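Local coordinates for capsular polysaccharide export system protein KpsC (Thermosulfurimonas dismutans, PDB 6MGD) that probably transfers Kdo residues to form beta-(2,7) linkages in the conserved glycolipid anchor of Gram-negative bacterial capsules, at residues A[125-130]-A[288-293]; A[180-185]-A[194-199]; A[228-233]-A[247-252]. All coordinates share one frame; numbering follows the deposited sequence.

Contact 1. Residues A[125-130]-A[288-293]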
ATOM      1  N   ARG A 125     -19.757  -0.945   3.928  1.00 56.09           N
ATOM      2  CA  ARG A 125     -20.079   0.464   3.736  1.00 55.85           C
ATOM      3  C   ARG A 125     -18.905   1.219   3.121  1.00 50.13           C
ATOM      4  O   ARG A 125     -19.100   2.093   2.268  1.00 49.51           O
ATOM      5  CB  ARG A 125     -20.487   1.096   5.068  1.00 58.49           C
ATOM      6  CG  ARG A 125     -21.695   0.443   5.739  1.00 64.16           C
ATOM      7  CD  ARG A 125     -23.002   1.131   5.375  1.00 68.75           C
ATOM      8  NE  ARG A 125     -23.277   1.090   3.941  1.00 70.63           N
ATOM      9  CZ  ARG A 125     -23.901   0.090   3.327  1.00 75.39           C
ATOM     10  NH1 ARG A 125     -24.110   0.140   2.019  1.00 77.24           N
ATOM     11  NH2 ARG A 125     -24.317  -0.962   4.019  1.00 78.49           N
ATOM     12  N   VAL A 126     -17.679   0.895   3.541  1.00 54.60           N
ATOM     13  CA  VAL A 126     -16.504   1.576   3.004  1.00 50.41           C
ATOM     14  C   VAL A 126     -16.305   1.222   1.535  1.00 51.26           C
ATOM     15  O   VAL A 126     -15.918   2.073   0.725  1.00 50.36           O
ATOM     16  CB  VAL A 126     -15.260   1.237   3.847  1.00 48.62           C
ATOM     17  CG1 VAL A 126     -13.998   1.782   3.191  1.00 45.31           C
ATOM     18  CG2 VAL A 126     -15.408   1.794   5.254  1.00 49.69           C
ATOM     19  N   ILE A 127     -16.568  -0.034   1.169  1.00 50.52           N
ATOM     20  CA  ILE A 127     -16.462  -0.441  -0.230  1.00 51.31           C
ATOM     21  C   ILE A 127     -17.460   0.335  -1.080  1.00 57.00           C
ATOM     22  O   ILE A 127     -17.112   0.888  -2.131  1.00 60.47           O
ATOM     23  CB  ILE A 127     -16.663  -1.962  -0.363  1.00 52.50           C
ATOM     24  CG1 ILE A 127     -15.469  -2.709   0.239  1.00 50.45           C
ATOM     25  CG2 ILE A 127     -16.863  -2.354  -1.818  1.00 53.17           C
ATOM     26  CD1 ILE A 127     -15.663  -4.208   0.321  1.00 53.44           C
ATOM     27  N   GLU A 128     -18.715   0.399  -0.627  1.00 54.09           N
ATOM     28  CA  GLU A 128     -19.730   1.147  -1.361  1.00 57.18           C
ATOM     29  C   GLU A 128     -19.386   2.631  -1.421  1.00 53.73           C
ATOM     30  O   GLU A 128     -19.583   3.281  -2.455  1.00 51.82           O
ATOM     31  CB  GLU A 128     -21.102   0.935  -0.719  1.00 63.76           C
ATOM     32  CG  GLU A 128     -22.155   0.407  -1.677  1.00 69.13           C
ATOM     33  CD  GLU A 128     -23.519   0.278  -1.031  1.00 74.36           C
ATOM     34  OE1 GLU A 128     -23.738  -0.699  -0.277  1.00 75.64           O
ATOM     35  OE2 GLU A 128     -24.367   1.163  -1.272  1.00 76.78           O
ATOM     36  N   LEU A 129     -18.858   3.181  -0.324  1.00 54.94           N
ATOM     37  CA  LEU A 129     -18.480   4.592  -0.306  1.00 52.68           C
ATOM     38  C   LEU A 129     -17.387   4.889  -1.326  1.00 51.20           C
ATOM     39  O   LEU A 129     -17.449   5.898  -2.038  1.00 51.52           O
ATOM     40  CB  LEU A 129     -18.017   4.997   1.094  1.00 50.38           C
ATOM     41  CG  LEU A 129     -19.030   5.631   2.045  1.00 52.46           C
ATOM     42  CD1 LEU A 129     -18.360   5.947   3.371  1.00 50.58           C
ATOM     43  CD2 LEU A 129     -19.627   6.886   1.430  1.00 54.12           C
ATOM     44  N   LEU A 130     -16.372   4.021  -1.406  1.00 56.22           N
ATOM     45  CA  LEU A 130     -15.249   4.269  -2.305  1.00 53.03           C
ATOM     46  C   LEU A 130     -15.670   4.159  -3.765  1.00 54.99           C
ATOM     47  O   LEU A 130     -15.268   4.982  -4.598  1.00 55.31           O
ATOM     48  CB  LEU A 130     -14.109   3.297  -2.001  1.00 50.68           C
ATOM     49  CG  LEU A 130     -13.374   3.460  -0.667  1.00 50.32           C
ATOM     50  CD1 LEU A 130     -12.292   2.394  -0.511  1.00 47.85           C
ATOM     51  CD2 LEU A 130     -12.778   4.852  -0.550  1.00 50.80           C
ATOM     52  N   GLU A 288     -13.230  -8.972   4.334  1.00 57.78           N
ATOM     53  CA  GLU A 288     -12.156  -9.291   5.269  1.00 58.33           C
ATOM     54  C   GLU A 288     -10.900  -8.492   4.946  1.00 52.82           C
ATOM     55  O   GLU A 288     -10.244  -7.959   5.849  1.00 51.09           O
ATOM     56  CB  GLU A 288     -11.864 -10.792   5.247  1.00 64.63           C
ATOM     57  CG  GLU A 288     -13.075 -11.669   5.538  1.00 70.54           C
ATOM     58  CD  GLU A 288     -12.746 -13.151   5.527  1.00 74.65           C
ATOM     59  OE1 GLU A 288     -12.250 -13.661   6.554  1.00 77.93           O
ATOM     60  OE2 GLU A 288     -12.975 -13.804   4.487  1.00 76.24           O
ATOM     61  N   LEU A 289     -10.560  -8.388   3.659  1.00 55.46           N
ATOM     62  CA  LEU A 289      -9.400  -7.601   3.249  1.00 52.73           C
ATOM     63  C   LEU A 289      -9.573  -6.136   3.636  1.00 52.84           C
ATOM     64  O   LEU A 289      -8.674  -5.526   4.227  1.00 56.36           O
ATOM     65  CB  LEU A 289      -9.188  -7.735   1.739  1.00 50.59           C
ATOM     66  CG  LEU A 289      -7.770  -7.724   1.154  1.00 48.14           C
ATOM     67  CD1 LEU A 289      -7.778  -7.144  -0.259  1.00 45.89           C
ATOM     68  CD2 LEU A 289      -6.768  -6.988   2.036  1.00 46.09           C
ATOM     69  N   VAL A 290     -10.732  -5.558   3.313  1.00 53.10           N
ATOM     70  CA  VAL A 290     -10.970  -4.146   3.590  1.00 50.73           C
ATOM     71  C   VAL A 290     -11.003  -3.888   5.092  1.00 49.66           C
ATOM     72  O   VAL A 290     -10.387  -2.933   5.583  1.00 47.84           O
ATOM     73  CB  VAL A 290     -12.267  -3.686   2.898  1.00 52.99           C
ATOM     74  CG1 VAL A 290     -12.716  -2.332   3.435  1.00 52.66           C
ATOM     75  CG2 VAL A 290     -12.059  -3.626   1.391  1.00 52.44           C
ATOM     76  N   ALA A 291     -11.711  -4.735   5.846  1.00 50.40           N
ATOM     77  CA  ALA A 291     -11.776  -4.560   7.294  1.00 50.28           C
ATOM     78  C   ALA A 291     -10.393  -4.606   7.929  1.00 49.88           C
ATOM     79  O   ALA A 291     -10.145  -3.917   8.924  1.00 50.04           O
ATOM     80  CB  ALA A 291     -12.678  -5.625   7.915  1.00 52.05           C
ATOM     81  N   GLY A 292      -9.482  -5.401   7.371  1.00 51.19           N
ATOM     82  CA  GLY A 292      -8.138  -5.495   7.904  1.00 50.38           C
ATOM     83  C   GLY A 292      -7.219  -4.395   7.414  1.00 49.00           C
ATOM     84  O   GLY A 292      -6.544  -3.740   8.213  1.00 48.51           O
ATOM     85  N   ALA A 293      -7.197  -4.170   6.099  1.00 48.61           N
ATOM     86  CA  ALA A 293      -6.249  -3.225   5.517  1.00 48.60           C
ATOM     87  C   ALA A 293      -6.659  -1.775   5.757  1.00 50.13           C
ATOM     88  O   ALA A 293      -5.796  -0.917   5.972  1.00 51.97           O
ATOM     89  CB  ALA A 293      -6.100  -3.489   4.019  1.00 48.17           C
TER
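The first torsion of V290 (chi1 166°) sets CG1 anti to the backbone N and swings CG2 beside that nitrogen, so its two methyls fork toward different residues of the facing helix. I127 answers with an extended chain, CG1 lying beside its own backbone N and CD1 continuing outward (chi2 172°). This reach matters because the I127 CB does not head straight for helix 286-296; the end of the side chain closes the gap. V290 CG2 packs on I127 CG1 at 3.7 Å and on I127 CD1 at 3.8 Å, the two side chains meeting at a slant. The other prong, V290 CG1, lies more loosely against V126 CG1, 4.3 Å away. With the CA atoms of I127 and V290 7.6 Å apart, short branched residues suit the interface: valine fills the gap without a long, flexible chain, and isoleucine adds one carbon where more reach is needed.

The contact joins helix 117-132, which follows strand 88-92 of the first sheet and precedes strand 155-159 of the second in this GT-B protein, to helix 286-296, which leads from the second sheet back to strand 298-300 of the first. Helix 311-322 contributes as well, I315 touching both V126 and L130. At the more polar margin, E288 forms a salt bridge with R113 and accepts a hydrogen bond from S285 N.

Every group meeting here is a buried hydrocarbon. This contact therefore rests on dispersion and exclusion of water, forces with little directional preference.

Contact 2. Residues A[180-185]-A[194-199]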
ATOM      1  N   GLU A 180       9.981  -5.521 -17.906  1.00 60.27           N
ATOM      2  CA  GLU A 180       9.794  -6.939 -17.617  1.00 60.54           C
ATOM      3  C   GLU A 180       8.351  -7.244 -17.239  1.00 55.01           C
ATOM      4  O   GLU A 180       7.840  -8.321 -17.571  1.00 55.20           O
ATOM      5  CB  GLU A 180      10.744  -7.380 -16.503  1.00 63.76           C
ATOM      6  CG  GLU A 180      12.190  -7.534 -16.943  1.00 68.99           C
ATOM      7  CD  GLU A 180      12.355  -8.585 -18.023  1.00 74.64           C
ATOM      8  OE1 GLU A 180      12.898  -8.259 -19.100  1.00 78.94           O
ATOM      9  OE2 GLU A 180      11.930  -9.738 -17.796  1.00 76.67           O
ATOM     10  N   LEU A 181       7.681  -6.318 -16.551  1.00 57.69           N
ATOM     11  CA  LEU A 181       6.263  -6.500 -16.267  1.00 54.76           C
ATOM     12  C   LEU A 181       5.454  -6.521 -17.556  1.00 56.91           C
ATOM     13  O   LEU A 181       4.695  -7.463 -17.812  1.00 57.15           O
ATOM     14  CB  LEU A 181       5.765  -5.396 -15.335  1.00 52.82           C
ATOM     15  CG  LEU A 181       4.257  -5.394 -15.073  1.00 52.24           C
ATOM     16  CD1 LEU A 181       3.809  -6.723 -14.482  1.00 52.18           C
ATOM     17  CD2 LEU A 181       3.868  -4.238 -14.163  1.00 51.55           C
ATOM     18  N   LEU A 182       5.618  -5.491 -18.392  1.00 56.96           N
ATOM     19  CA  LEU A 182       4.910  -5.447 -19.666  1.00 59.09           C
ATOM     20  C   LEU A 182       5.270  -6.642 -20.538  1.00 62.07           C
ATOM     21  O   LEU A 182       4.413  -7.181 -21.249  1.00 63.98           O
ATOM     22  CB  LEU A 182       5.214  -4.138 -20.391  1.00 60.99           C
ATOM     23  CG  LEU A 182       4.514  -2.904 -19.822  1.00 60.17           C
ATOM     24  CD1 LEU A 182       4.942  -1.650 -20.565  1.00 63.12           C
ATOM     25  CD2 LEU A 182       3.007  -3.086 -19.896  1.00 59.16           C
ATOM     26  N   LYS A 183       6.534  -7.069 -20.497  1.00 61.56           N
ATOM     27  CA  LYS A 183       6.926  -8.291 -21.190  1.00 64.26           C
ATOM     28  C   LYS A 183       6.149  -9.487 -20.655  1.00 61.50           C
ATOM     29  O   LYS A 183       5.482 -10.200 -21.410  1.00 62.89           O
ATOM     30  CB  LYS A 183       8.431  -8.518 -21.045  1.00 67.31           C
ATOM     31  CG  LYS A 183       9.275  -7.822 -22.096  1.00 72.54           C
ATOM     32  CD  LYS A 183      10.759  -8.070 -21.861  1.00 75.41           C
ATOM     33  CE  LYS A 183      11.052  -9.551 -21.660  1.00 76.63           C
ATOM     34  NZ  LYS A 183      10.604 -10.375 -22.818  1.00 80.01           N
ATOM     35  N   SER A 184       6.209  -9.703 -19.338  1.00 60.27           N
ATOM     36  CA  SER A 184       5.527 -10.843 -18.736  1.00 58.55           C
ATOM     37  C   SER A 184       4.018 -10.780 -18.941  1.00 59.64           C
ATOM     38  O   SER A 184       3.370 -11.824 -19.079  1.00 62.79           O
ATOM     39  CB  SER A 184       5.853 -10.920 -17.246  1.00 55.52           C
ATOM     40  OG  SER A 184       5.176 -12.004 -16.638  1.00 55.70           O
ATOM     41  N   VAL A 185       3.439  -9.575 -18.959  1.00 58.29           N
ATOM     42  CA  VAL A 185       2.000  -9.452 -19.184  1.00 57.56           C
ATOM     43  C   VAL A 185       1.638  -9.934 -20.582  1.00 60.57           C
ATOM     44  O   VAL A 185       0.646 -10.650 -20.770  1.00 61.18           O
ATOM     45  CB  VAL A 185       1.537  -8.001 -18.950  1.00 55.65           C
ATOM     46  CG1 VAL A 185       0.113  -7.809 -19.456  1.00 56.42           C
ATOM     47  CG2 VAL A 185       1.613  -7.645 -17.475  1.00 51.86           C
ATOM     48  N   ILE A 194      -3.460  -4.528 -24.508  1.00 70.61           N
ATOM     49  CA  ILE A 194      -2.719  -4.065 -23.341  1.00 68.50           C
ATOM     50  C   ILE A 194      -2.484  -2.570 -23.486  1.00 72.05           C
ATOM     51  O   ILE A 194      -1.911  -2.116 -24.484  1.00 74.77           O
ATOM     52  CB  ILE A 194      -1.390  -4.821 -23.182  1.00 66.63           C
ATOM     53  CG1 ILE A 194      -1.646  -6.327 -23.089  1.00 67.35           C
ATOM     54  CG2 ILE A 194      -0.643  -4.322 -21.955  1.00 63.48           C
ATOM     55  CD1 ILE A 194      -0.391  -7.155 -22.958  1.00 66.92           C
ATOM     56  N   VAL A 195      -2.930  -1.806 -22.495  1.00 70.57           N
ATOM     57  CA  VAL A 195      -2.695  -0.370 -22.428  1.00 73.68           C
ATOM     58  C   VAL A 195      -1.856  -0.098 -21.186  1.00 70.09           C
ATOM     59  O   VAL A 195      -2.242  -0.479 -20.073  1.00 67.30           O
ATOM     60  CB  VAL A 195      -4.008   0.430 -22.406  1.00 76.99           C
ATOM     61  CG1 VAL A 195      -5.027  -0.228 -21.490  1.00 74.32           C
ATOM     62  CG2 VAL A 195      -3.750   1.858 -21.972  1.00 79.34           C
ATOM     63  N   TYR A 196      -0.706   0.542 -21.377  1.00 73.09           N
ATOM     64  CA  TYR A 196       0.227   0.818 -20.294  1.00 71.11           C
ATOM     65  C   TYR A 196       0.021   2.242 -19.800  1.00 73.87           C
ATOM     66  O   TYR A 196       0.192   3.201 -20.561  1.00 77.46           O
ATOM     67  CB  TYR A 196       1.671   0.614 -20.748  1.00 70.78           C
ATOM     68  CG  TYR A 196       2.700   0.980 -19.701  1.00 68.05           C
ATOM     69  CD1 TYR A 196       2.811   0.252 -18.523  1.00 64.27           C
ATOM     70  CD2 TYR A 196       3.570   2.045 -19.897  1.00 69.90           C
ATOM     71  CE1 TYR A 196       3.754   0.577 -17.567  1.00 62.32           C
ATOM     72  CE2 TYR A 196       4.518   2.378 -18.946  1.00 68.68           C
ATOM     73  CZ  TYR A 196       4.603   1.640 -17.783  1.00 64.52           C
ATOM     74  OH  TYR A 196       5.543   1.967 -16.831  1.00 62.96           O
ATOM     75  N   LYS A 197      -0.349   2.375 -18.527  1.00 72.72           N
ATOM     76  CA  LYS A 197      -0.478   3.676 -17.892  1.00 75.09           C
ATOM     77  C   LYS A 197       0.786   3.945 -17.090  1.00 74.07           C
ATOM     78  O   LYS A 197       0.931   3.419 -15.976  1.00 70.44           O
ATOM     79  CB  LYS A 197      -1.709   3.722 -16.987  1.00 75.78           C
ATOM     80  CG  LYS A 197      -1.919   5.065 -16.320  1.00 78.99           C
ATOM     81  CD  LYS A 197      -2.346   4.898 -14.875  1.00 76.76           C
ATOM     82  CE  LYS A 197      -2.683   6.242 -14.253  1.00 79.18           C
ATOM     83  NZ  LYS A 197      -3.731   6.950 -15.038  1.00 82.97           N
ATOM     84  N   PRO A 198       1.723   4.739 -17.599  1.00 73.95           N
ATOM     85  CA  PRO A 198       2.962   4.978 -16.855  1.00 73.29           C
ATOM     86  C   PRO A 198       2.703   5.799 -15.602  1.00 73.15           C
ATOM     87  O   PRO A 198       1.762   6.593 -15.534  1.00 76.16           O
ATOM     88  CB  PRO A 198       3.831   5.748 -17.855  1.00 77.15           C
ATOM     89  CG  PRO A 198       2.844   6.442 -18.735  1.00 81.04           C
ATOM     90  CD  PRO A 198       1.671   5.505 -18.855  1.00 78.61           C
ATOM     91  N   HIS A 199       3.550   5.586 -14.602  1.00 73.33           N
ATOM     92  CA  HIS A 199       3.414   6.326 -13.359  1.00 73.85           C
ATOM     93  C   HIS A 199       3.645   7.813 -13.620  1.00 80.58           C
ATOM     94  O   HIS A 199       4.514   8.176 -14.422  1.00 84.03           O
ATOM     95  CB  HIS A 199       4.406   5.809 -12.315  1.00 71.46           C
ATOM     96  CG  HIS A 199       4.160   6.337 -10.936  1.00 70.48           C
ATOM     97  ND1 HIS A 199       4.689   7.529 -10.490  1.00 73.94           N
ATOM     98  CD2 HIS A 199       3.435   5.839  -9.907  1.00 68.78           C
ATOM     99  CE1 HIS A 199       4.303   7.742  -9.245  1.00 73.35           C
ATOM    100  NE2 HIS A 199       3.541   6.730  -8.868  1.00 70.92           N
TER
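In a beta-alpha-beta unit of the second, parallel sheet, helix 178-188 lies over strand 193-197, into which it leads, and L182 and V185 of the helix meet Y196 and I194 of the strand. The segment axes run nearly antiparallel, at 164°, and come within 10.6 Å, the spacing of a helix layered on a sheet with large apolar residues between. L182 supplies the central contact, a CH-pi interaction: its CD1 stands 3.7 Å from the centroid of the Y196 ring, 21° off the ring normal, and 3.5 Å from Y196 CD1. With CG anti to the backbone N, the Y196 ring swings toward the helix, and its chi2 of 66° turns one face to the leucine; P198 N lies over the opposite face, offset toward the rim. A tyrosine suits this place because its broad flat surface receives a methyl of the branched leucine side chain.

Three residues, nearly one turn, further along the helix, V185 CG1 touches I194 CD1 at 3.6 Å, the end of an extended isoleucine reaching from the strand toward the helix. I194 CG2 also meets L182 CD2, at a looser 4.4 Å.

Strand 155-159, the neighbour of 193-197 in the sheet, completes this layer: its V158 touches L181, L182, V185 and Y196. On the other side of strand 193-197 lies strand 222-223, with Y196 hydrogen-bonded through its backbone to E222, while D221, just before that strand, accepts a hydrogen bond from I194 N through OD2.

Contact 3. Residues A[228-233]-A[247-252]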
ATOM      1  N   SER A 228      -7.381  10.700 -16.229  1.00107.23           N
ATOM      2  CA  SER A 228      -8.173  10.047 -15.186  1.00105.85           C
ATOM      3  C   SER A 228      -7.793   8.600 -14.866  1.00101.37           C
ATOM      4  O   SER A 228      -8.257   7.679 -15.544  1.00 98.81           O
ATOM      5  CB  SER A 228      -9.645  10.094 -15.607  1.00108.36           C
ATOM      6  OG  SER A 228     -10.501   9.758 -14.534  1.00107.89           O
ATOM      7  N   SER A 229      -7.003   8.384 -13.810  1.00103.49           N
ATOM      8  CA  SER A 229      -6.555   7.041 -13.438  1.00 99.62           C
ATOM      9  C   SER A 229      -7.715   6.073 -13.214  1.00 98.06           C
ATOM     10  O   SER A 229      -8.071   5.300 -14.107  1.00 95.45           O
ATOM     11  CB  SER A 229      -5.686   7.101 -12.175  1.00 98.18           C
ATOM     12  OG  SER A 229      -4.617   8.020 -12.310  1.00100.00           O
ATOM     13  N   TYR A 230      -8.295   6.111 -12.016  1.00 96.70           N
ATOM     14  CA  TYR A 230      -9.420   5.282 -11.589  1.00 95.19           C
ATOM     15  C   TYR A 230     -10.522   5.134 -12.637  1.00 94.52           C
ATOM     16  O   TYR A 230     -11.231   4.121 -12.652  1.00 91.90           O
ATOM     17  CB  TYR A 230      -9.976   5.877 -10.294  1.00 99.61           C
ATOM     18  CG  TYR A 230      -9.143   7.060  -9.841  1.00103.68           C
ATOM     19  CD1 TYR A 230      -9.481   8.351 -10.224  1.00109.50           C
ATOM     20  CD2 TYR A 230      -7.995   6.882  -9.072  1.00101.66           C
ATOM     21  CE1 TYR A 230      -8.715   9.434  -9.839  1.00112.61           C
ATOM     22  CE2 TYR A 230      -7.219   7.963  -8.685  1.00104.71           C
ATOM     23  CZ  TYR A 230      -7.588   9.235  -9.068  1.00110.14           C
ATOM     24  OH  TYR A 230      -6.821  10.310  -8.679  1.00113.27           O
ATOM     25  N   ASP A 231     -10.691   6.123 -13.516  1.00 95.80           N
ATOM     26  CA  ASP A 231     -11.609   5.988 -14.640  1.00 95.86           C
ATOM     27  C   ASP A 231     -10.901   5.523 -15.908  1.00 94.24           C
ATOM     28  O   ASP A 231     -11.371   5.788 -17.021  1.00 98.03           O
ATOM     29  CB  ASP A 231     -12.368   7.290 -14.887  1.00100.89           C
ATOM     30  CG  ASP A 231     -13.436   7.544 -13.838  1.00101.57           C
ATOM     31  OD1 ASP A 231     -13.252   8.457 -13.006  1.00103.55           O
ATOM     32  OD2 ASP A 231     -14.449   6.810 -13.834  1.00 99.72           O
ATOM     33  N   ILE A 232      -9.752   4.865 -15.754  1.00 97.02           N
ATOM     34  CA  ILE A 232      -9.291   3.883 -16.729  1.00 93.45           C
ATOM     35  C   ILE A 232      -9.620   2.469 -16.251  1.00 89.57           C
ATOM     36  O   ILE A 232      -9.705   1.551 -17.080  1.00 87.13           O
ATOM     37  CB  ILE A 232      -7.777   4.022 -17.014  1.00 92.60           C
ATOM     38  CG1 ILE A 232      -7.422   5.432 -17.480  1.00 97.50           C
ATOM     39  CG2 ILE A 232      -7.330   3.062 -18.103  1.00 90.84           C
ATOM     40  CD1 ILE A 232      -5.922   5.647 -17.643  1.00 97.15           C
ATOM     41  N   ILE A 233      -9.841   2.278 -14.947  1.00 88.50           N
ATOM     42  CA  ILE A 233     -10.177   0.961 -14.404  1.00 85.36           C
ATOM     43  C   ILE A 233     -11.516   0.477 -14.952  1.00 83.94           C
ATOM     44  O   ILE A 233     -11.662  -0.686 -15.348  1.00 80.77           O
ATOM     45  CB  ILE A 233     -10.189   1.010 -12.865  1.00 87.72           C
ATOM     46  CG1 ILE A 233      -8.871   1.579 -12.336  1.00 89.64           C
ATOM     47  CG2 ILE A 233     -10.471  -0.370 -12.272  1.00 85.04           C
ATOM     48  CD1 ILE A 233      -8.790   1.656 -10.823  1.00 92.38           C
ATOM     49  N   GLY A 247      -3.772  -1.816  -7.715  1.00 56.09           N
ATOM     50  CA  GLY A 247      -4.480  -3.084  -7.761  1.00 48.56           C
ATOM     51  C   GLY A 247      -5.431  -3.296  -6.599  1.00 49.18           C
ATOM     52  O   GLY A 247      -6.444  -3.987  -6.742  1.00 47.98           O
ATOM     53  N   PHE A 248      -5.118  -2.726  -5.432  1.00 49.50           N
ATOM     54  CA  PHE A 248      -6.058  -2.782  -4.319  1.00 50.13           C
ATOM     55  C   PHE A 248      -7.291  -1.931  -4.594  1.00 53.17           C
ATOM     56  O   PHE A 248      -8.398  -2.281  -4.165  1.00 53.03           O
ATOM     57  CB  PHE A 248      -5.375  -2.335  -3.026  1.00 50.90           C
ATOM     58  CG  PHE A 248      -6.279  -2.335  -1.822  1.00 51.94           C
ATOM     59  CD1 PHE A 248      -6.989  -3.471  -1.471  1.00 50.42           C
ATOM     60  CD2 PHE A 248      -6.400  -1.204  -1.031  1.00 54.78           C
ATOM     61  CE1 PHE A 248      -7.816  -3.474  -0.360  1.00 51.64           C
ATOM     62  CE2 PHE A 248      -7.221  -1.202   0.084  1.00 56.07           C
ATOM     63  CZ  PHE A 248      -7.929  -2.338   0.418  1.00 54.47           C
ATOM     64  N   GLU A 249      -7.120  -0.816  -5.308  1.00 55.59           N
ATOM     65  CA  GLU A 249      -8.264  -0.006  -5.707  1.00 61.05           C
ATOM     66  C   GLU A 249      -9.126  -0.742  -6.723  1.00 61.42           C
ATOM     67  O   GLU A 249     -10.359  -0.634  -6.694  1.00 63.01           O
ATOM     68  CB  GLU A 249      -7.786   1.331  -6.273  1.00 66.35           C
ATOM     69  CG  GLU A 249      -8.896   2.219  -6.802  1.00 71.65           C
ATOM     70  CD  GLU A 249      -8.391   3.574  -7.266  1.00 74.47           C
ATOM     71  OE1 GLU A 249      -7.456   3.614  -8.092  1.00 73.52           O
ATOM     72  OE2 GLU A 249      -8.925   4.598  -6.794  1.00 77.92           O
ATOM     73  N   ALA A 250      -8.498  -1.498  -7.626  1.00 61.18           N
ATOM     74  CA  ALA A 250      -9.261  -2.263  -8.607  1.00 60.30           C
ATOM     75  C   ALA A 250     -10.098  -3.341  -7.932  1.00 58.97           C
ATOM     76  O   ALA A 250     -11.221  -3.627  -8.366  1.00 59.70           O
ATOM     77  CB  ALA A 250      -8.318  -2.879  -9.641  1.00 58.26           C
ATOM     78  N   LEU A 251      -9.561  -3.958  -6.873  1.00 58.21           N
ATOM     79  CA  LEU A 251     -10.326  -4.948  -6.120  1.00 56.64           C
ATOM     80  C   LEU A 251     -11.578  -4.331  -5.516  1.00 57.94           C
ATOM     81  O   LEU A 251     -12.660  -4.926  -5.570  1.00 55.95           O
ATOM     82  CB  LEU A 251      -9.454  -5.564  -5.027  1.00 55.14           C
ATOM     83  CG  LEU A 251      -8.580  -6.750  -5.430  1.00 52.94           C
ATOM     84  CD1 LEU A 251      -7.670  -7.145  -4.281  1.00 52.06           C
ATOM     85  CD2 LEU A 251      -9.454  -7.921  -5.854  1.00 51.57           C
ATOM     86  N   ILE A 252     -11.446  -3.140  -4.927  1.00 56.39           N
ATOM     87  CA  ILE A 252     -12.604  -2.438  -4.383  1.00 57.48           C
ATOM     88  C   ILE A 252     -13.605  -2.132  -5.488  1.00 59.44           C
ATOM     89  O   ILE A 252     -14.822  -2.226  -5.288  1.00 61.13           O
ATOM     90  CB  ILE A 252     -12.148  -1.162  -3.651  1.00 59.96           C
ATOM     91  CG1 ILE A 252     -11.150  -1.525  -2.549  1.00 58.15           C
ATOM     92  CG2 ILE A 252     -13.339  -0.422  -3.068  1.00 63.67           C
ATOM     93  CD1 ILE A 252     -10.369  -0.351  -2.001  1.00 60.20           C
TER
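A short, weakly bonded helical turn at about 230-233 draws alongside helix 246-253, with the CA atoms of I233 and A250 6.7 Å apart and those of Y230 and E249 8.0 Å apart. Both elements belong to the Rossmann-like half of the GT-B fold, where strand 238-241 separates them in the chain. The small methyl of A250 permits the nearer approach, and I233 CG2 rests on A250 CB at 4.2 Å.

Beyond this apolar patch, E249 reaches across with CG anti to its backbone N (chi1 176°) and the chain extended, which brings the carboxylate against both Y230 and I233. Its oxygens lie beside one ring carbon: OE1 is 3.5 Å from Y230 CD2, at the edge of the ring and in its plane, whereas OE2, 3.4 Å from the same CD2, approaches obliquely. The planes of ring and carboxylate are turned 75° apart. An aromatic edge carries the positive end of its C-H dipoles and is probably a tolerable neighbour for a carboxylate, although the geometry makes this a close van der Waals contact and not a hydrogen bond.

Glutamate suits a place that is only partly buried, its methylene chain serving as apolar surface and its carboxylate lying beside the partly exposed Y230; isoleucine and alanine form the drier side. S229 CB lies over one face of the Y230 ring, offset toward the rim, and F246, preceding the helix segment, also touches I233. The tip of that isoleucine meets the acid too, I233 CD1 lying 3.6 Å from E249 OE1.

Overall arrangement
From the N terminus, the chain builds most of the first sheet before helix 117-132 supplies the opening half of contact 1. The second, parallel sheet follows. Contact 2 closes the short helix-to-strand turn of a beta-alpha-beta unit; contact 3 then closes a thirteen-residue loop that includes strand 238-241. These two lie in series within the parallel-sheet half, and both nest within the 157-residue loop that contact 1 closes, bringing helix 286-296 against helix 117-132 on the way back to the first sheet. Contacts 1 and 3 touch through L130 with I252 and L289 with F248; K197 and S229 link contacts 2 and 3 by a weak hydrogen bond. Contacts 1 and 2 stay about 16 Å apart at their nearest atoms.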